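Local coordinates for cellulosomal scaffoldin adaptor protein B (Acetivibrio cellulolyticus, PDB 3BWZ) that serves as a cellulosomal scaffoldin, of which this chain is a type II cohesin module, a class of module that as a family binds dockerins in cellulosome assembly, at residues I21-I26 with V113-F118; N40-P45 with S127-D132. All coordinates share one frame; numbering follows the deposited sequence.

Contact 1. Residues I21-I26 with V113-F118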
# COMPACT_ATOMS: atom_id res chain seq x y z
N ILE A 21 16.68 -4.43 -1.83
CA ILE A 21 15.28 -4.33 -1.42
C ILE A 21 14.88 -2.85 -1.38
O ILE A 21 15.56 -2.03 -0.74
CB ILE A 21 15.05 -4.99 -0.04
CG1 ILE A 21 15.53 -6.44 -0.06
CG2 ILE A 21 13.57 -4.89 0.35
CD1 ILE A 21 14.97 -7.31 -1.16
N VAL A 22 13.78 -2.54 -2.03
CA VAL A 22 13.17 -1.23 -1.98
C VAL A 22 11.89 -1.36 -1.17
O VAL A 22 11.03 -2.22 -1.47
CB VAL A 22 12.84 -0.75 -3.42
CG1 VAL A 22 12.04 0.57 -3.38
CG2 VAL A 22 14.09 -0.61 -4.26
N THR A 23 11.74 -0.55 -0.13
CA THR A 23 10.59 -0.63 0.74
C THR A 23 9.60 0.45 0.37
O THR A 23 9.92 1.65 0.47
CB THR A 23 11.03 -0.52 2.21
OG1 THR A 23 11.94 -1.58 2.51
CG2 THR A 23 9.85 -0.62 3.15
N ALA A 24 8.41 0.03 -0.03
CA ALA A 24 7.32 0.94 -0.36
C ALA A 24 6.39 1.03 0.85
O ALA A 24 5.70 0.07 1.20
CB ALA A 24 6.57 0.44 -1.60
N SER A 25 6.36 2.20 1.46
CA SER A 25 5.46 2.47 2.57
C SER A 25 4.23 3.18 2.06
O SER A 25 4.32 4.16 1.32
CB SER A 25 6.17 3.36 3.60
OG SER A 25 7.26 2.68 4.17
N ILE A 26 3.06 2.67 2.43
CA ILE A 26 1.79 3.25 2.03
C ILE A 26 1.34 4.15 3.17
O ILE A 26 0.94 3.68 4.23
CB ILE A 26 0.73 2.19 1.73
CG1 ILE A 26 1.18 1.22 0.62
CG2 ILE A 26 -0.56 2.90 1.32
CD1 ILE A 26 0.42 -0.02 0.59
N VAL A 113 -0.00 2.52 6.58
CA VAL A 113 -0.99 1.48 6.69
C VAL A 113 -0.42 0.10 6.42
O VAL A 113 -0.96 -0.88 6.92
CB VAL A 113 -2.22 1.75 5.80
CG1 VAL A 113 -2.92 3.03 6.20
CG2 VAL A 113 -1.93 1.77 4.36
N ALA A 114 0.62 0.02 5.59
CA ALA A 114 1.17 -1.24 5.15
C ALA A 114 2.48 -0.94 4.46
O ALA A 114 2.71 0.19 4.01
CB ALA A 114 0.20 -1.94 4.16
N VAL A 115 3.32 -1.97 4.36
CA VAL A 115 4.59 -1.88 3.68
C VAL A 115 4.69 -3.04 2.69
O VAL A 115 4.37 -4.19 3.02
CB VAL A 115 5.71 -1.97 4.73
CG1 VAL A 115 7.06 -2.07 4.12
CG2 VAL A 115 5.65 -0.79 5.66
N VAL A 116 5.14 -2.72 1.48
CA VAL A 116 5.46 -3.75 0.49
C VAL A 116 6.91 -3.58 0.12
O VAL A 116 7.32 -2.54 -0.39
CB VAL A 116 4.56 -3.68 -0.78
CG1 VAL A 116 4.96 -4.82 -1.74
CG2 VAL A 116 3.11 -3.78 -0.40
N LYS A 117 7.70 -4.63 0.36
CA LYS A 117 9.09 -4.66 -0.02
C LYS A 117 9.22 -5.33 -1.38
O LYS A 117 8.58 -6.33 -1.66
CB LYS A 117 9.89 -5.39 1.04
CG LYS A 117 9.99 -4.57 2.32
CD LYS A 117 10.57 -5.36 3.47
CE LYS A 117 10.79 -4.51 4.67
NZ LYS A 117 11.97 -3.61 4.52
N PHE A 118 10.12 -4.78 -2.19
CA PHE A 118 10.39 -5.29 -3.52
C PHE A 118 11.86 -5.56 -3.71
O PHE A 118 12.70 -4.69 -3.46
CB PHE A 118 9.94 -4.31 -4.61
CG PHE A 118 8.46 -4.12 -4.71
CD1 PHE A 118 7.84 -3.05 -4.08
CD2 PHE A 118 7.69 -4.97 -5.47
CE1 PHE A 118 6.48 -2.87 -4.19
CE2 PHE A 118 6.33 -4.79 -5.59
CZ PHE A 118 5.74 -3.73 -4.96
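Val22 and Phe118 form a hydrogen-bonded antiparallel pair in which each backbone N-H reaches the other's carbonyl. Val22 N to Phe118 O measures 2.8 Å and is almost straight, 172° at the hydrogen, with the donor in the carbonyl plane. Ala24 and Val116 repeat the arrangement two residues on, although Ala24 N approaches Val116 O 32° away from the carbonyl plane. Toward the end of the pairing Ile26 N bonds Ala114 O at 3.0 Å, while Ile26 O receives Val113 N instead of the N-H of Ala114. The carbonyl oxygens of Val22 and Ala24 each also take a CA-H...O contact, from Lys117 CA and Val115 CA.

At the intervening non-hydrogen-bonded pair, Thr23 and Lys117 run alongside each other in the same direction. The lysine chain extends past the threonine and then bends at its last torsion (chi4 -75°), which brings NZ back to give Thr23 OG1 a hydrogen bond of 2.9 Å. Thr23 CG2 instead presses on Val115 CG1 at 3.3 Å, closer than two methyl groups normally come. Backbone groups turned away from the pairing have partners too: Thr23 N bonds Asp12 OD1, Ile21 O takes Lys13 NZ, and backbone hydrogen bonds join Ser25 to Val10, Val115 to Gly65 and Lys117 to Val51.

On the face bearing Val22, Ala24 and Ile26 the contacts are apolar. Ala24 CB sits near the plane of the Phe118 ring, at its edge, 4.2 Å from CE1, and in the conformer described Ile26 CG2 meets Val113 CG2 at 3.5 Å.

The chemistry thus separates the two faces: the apolar one turns into the interior of the cohesin beta-sandwich, and the partly exposed one carries the Lys117-Thr23 bond, while backbone bonds join strands distant in sequence.

Contact 2. Residues N40-P45 with S127-D132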
# COMPACT_ATOMS: atom_id res chain seq x y z
N ASN A 40 -5.26 -1.40 -4.52
CA ASN A 40 -4.88 -2.16 -5.69
C ASN A 40 -3.60 -1.57 -6.25
O ASN A 40 -3.63 -0.49 -6.85
CB ASN A 40 -6.02 -2.11 -6.72
CG ASN A 40 -5.82 -3.04 -7.87
OD1 ASN A 40 -5.56 -2.60 -9.03
ND2 ASN A 40 -5.90 -4.32 -7.60
N MET A 41 -2.51 -2.30 -6.06
CA MET A 41 -1.18 -1.86 -6.46
C MET A 41 -0.74 -2.59 -7.72
O MET A 41 -1.05 -3.76 -7.92
CB MET A 41 -0.15 -2.12 -5.39
CG MET A 41 -0.35 -1.27 -4.19
SD MET A 41 0.79 -1.67 -2.88
CE MET A 41 2.37 -1.16 -3.56
N LYS A 42 0.01 -1.89 -8.56
CA LYS A 42 0.57 -2.42 -9.79
C LYS A 42 2.07 -2.17 -9.85
O LYS A 42 2.55 -1.10 -9.52
CB LYS A 42 -0.12 -1.76 -10.99
CG LYS A 42 0.34 -2.22 -12.36
CD LYS A 42 -0.19 -3.59 -12.72
CE LYS A 42 0.32 -4.05 -14.07
NZ LYS A 42 1.78 -4.32 -14.06
N TYR A 43 2.79 -3.19 -10.27
CA TYR A 43 4.24 -3.10 -10.47
C TYR A 43 4.59 -3.93 -11.69
O TYR A 43 3.77 -4.73 -12.16
CB TYR A 43 5.02 -3.54 -9.22
CG TYR A 43 4.81 -5.00 -8.89
CD1 TYR A 43 5.68 -5.97 -9.33
CD2 TYR A 43 3.69 -5.40 -8.20
CE1 TYR A 43 5.47 -7.31 -9.08
CE2 TYR A 43 3.45 -6.75 -7.94
CZ TYR A 43 4.33 -7.70 -8.38
OH TYR A 43 4.06 -9.03 -8.15
N ASP A 44 5.82 -3.78 -12.18
CA ASP A 44 6.27 -4.52 -13.35
C ASP A 44 6.99 -5.76 -12.85
O ASP A 44 8.06 -5.66 -12.28
CB ASP A 44 7.22 -3.65 -14.20
CG ASP A 44 7.68 -4.36 -15.45
OD1 ASP A 44 7.57 -5.61 -15.52
OD2 ASP A 44 8.18 -3.65 -16.36
N PRO A 45 6.39 -6.95 -13.05
CA PRO A 45 6.96 -8.15 -12.46
C PRO A 45 8.23 -8.64 -13.15
O PRO A 45 8.88 -9.53 -12.63
CB PRO A 45 5.84 -9.16 -12.62
CG PRO A 45 5.12 -8.72 -13.85
CD PRO A 45 5.15 -7.23 -13.80
N SER A 127 7.85 1.91 -12.20
CA SER A 127 6.83 2.54 -11.36
C SER A 127 6.10 1.54 -10.48
O SER A 127 5.79 0.43 -10.92
CB SER A 127 5.79 3.21 -12.23
OG SER A 127 6.39 4.28 -12.92
N ILE A 128 5.79 1.96 -9.25
CA ILE A 128 4.91 1.25 -8.36
C ILE A 128 3.69 2.17 -8.22
O ILE A 128 3.81 3.30 -7.75
CB ILE A 128 5.58 0.98 -6.98
CG1 ILE A 128 6.84 0.10 -7.17
CG2 ILE A 128 4.60 0.28 -6.03
CD1 ILE A 128 7.81 0.24 -5.99
N SER A 129 2.53 1.69 -8.64
CA SER A 129 1.36 2.52 -8.76
C SER A 129 0.18 1.95 -7.98
O SER A 129 0.19 0.79 -7.57
CB SER A 129 0.90 2.65 -10.19
OG SER A 129 0.79 1.44 -10.83
N PHE A 130 -0.84 2.79 -7.80
CA PHE A 130 -2.18 2.29 -7.51
C PHE A 130 -2.96 2.42 -8.80
O PHE A 130 -2.77 3.38 -9.54
CB PHE A 130 -2.90 3.15 -6.49
CG PHE A 130 -2.34 3.08 -5.10
CD1 PHE A 130 -2.10 4.24 -4.39
CD2 PHE A 130 -2.20 1.87 -4.46
CE1 PHE A 130 -1.67 4.21 -3.09
CE2 PHE A 130 -1.74 1.82 -3.15
CZ PHE A 130 -1.49 3.02 -2.47
N GLU A 131 -3.85 1.47 -9.09
CA GLU A 131 -4.59 1.44 -10.36
C GLU A 131 -6.04 1.06 -10.13
O GLU A 131 -6.32 0.16 -9.35
CB GLU A 131 -3.94 0.44 -11.33
CG GLU A 131 -2.59 0.92 -11.89
CD GLU A 131 -2.24 0.27 -13.23
OE1 GLU A 131 -1.60 0.94 -14.07
OE2 GLU A 131 -2.60 -0.91 -13.46
N ASP A 132 -6.95 1.69 -10.87
CA ASP A 132 -8.33 1.24 -10.91
C ASP A 132 -8.39 -0.20 -11.50
O ASP A 132 -7.46 -0.68 -12.16
CB ASP A 132 -9.20 2.24 -11.67
CG ASP A 132 -9.53 3.49 -10.87
OD1 ASP A 132 -9.31 3.58 -9.65
OD2 ASP A 132 -10.09 4.40 -11.53
O HOH W 1 7.47 -1.76 -11.09
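Lys42 and Ser129 exchange two backbone hydrogen bonds as an antiparallel hydrogen-bonded pair. Ser129 N to Lys42 O is the straighter, 172° at the hydrogen and in the carbonyl plane; Lys42 N reaches Ser129 O at 2.9 Å from above the plane of the Ser129 carbonyl. Glu131 N closes on Asn40 O at 3.0 Å, and beyond the other end of the pairing a water accepts from Asp44 N and donates to Ser127 O.

Lys42 meets Glu131 through its methylene groups, Lys42 CG lying 3.4 Å from Glu131 OE2 in the conformer described. The lysine chain bends at chi2 and chi4, and Lys42 NZ, 5.6 Å from Glu131 OE2, gives hydrogen bonds to Tyr43 O and Lys86 O instead. On the other face of the sheet, for the Met41 conformer described, Met41 CG packs obliquely against Phe130 CE2 at 3.5 Å, and Met41 CE reaches Ile128 CG2 at 3.6 Å.

Strand 34-42 pairs with 126-130 here, with 88-94, where the Met41 backbone hydrogen-bonds that of Leu89, and also with 143-147. Strand 158-165 borders 126-130, and a backbone hydrogen bond joins Ile128 to Ala163.

The centres of contacts 1 and 2 lie about 12 Å apart, and the two interlock along the chain: strand 21-29 precedes 34-42, and 111-120 precedes 126-130, so their segments alternate. Their apolar faces pack together. The rings of Phe118 and Tyr43 meet with planes at about 55°, Phe118 CE2 standing 3.6 Å from Tyr43 CG, and Phe118 CD1 lies 3.8 Å from Ile128 CD1. Farther along, in the conformers described, Ile26 CD1 is 3.9 Å from Met41 SD, and Ile26 CG2 is equally distant from Phe130 CZ. These side chains form a shared apolar layer between the two strand pairs, consistent with the core of a cohesin beta-sandwich.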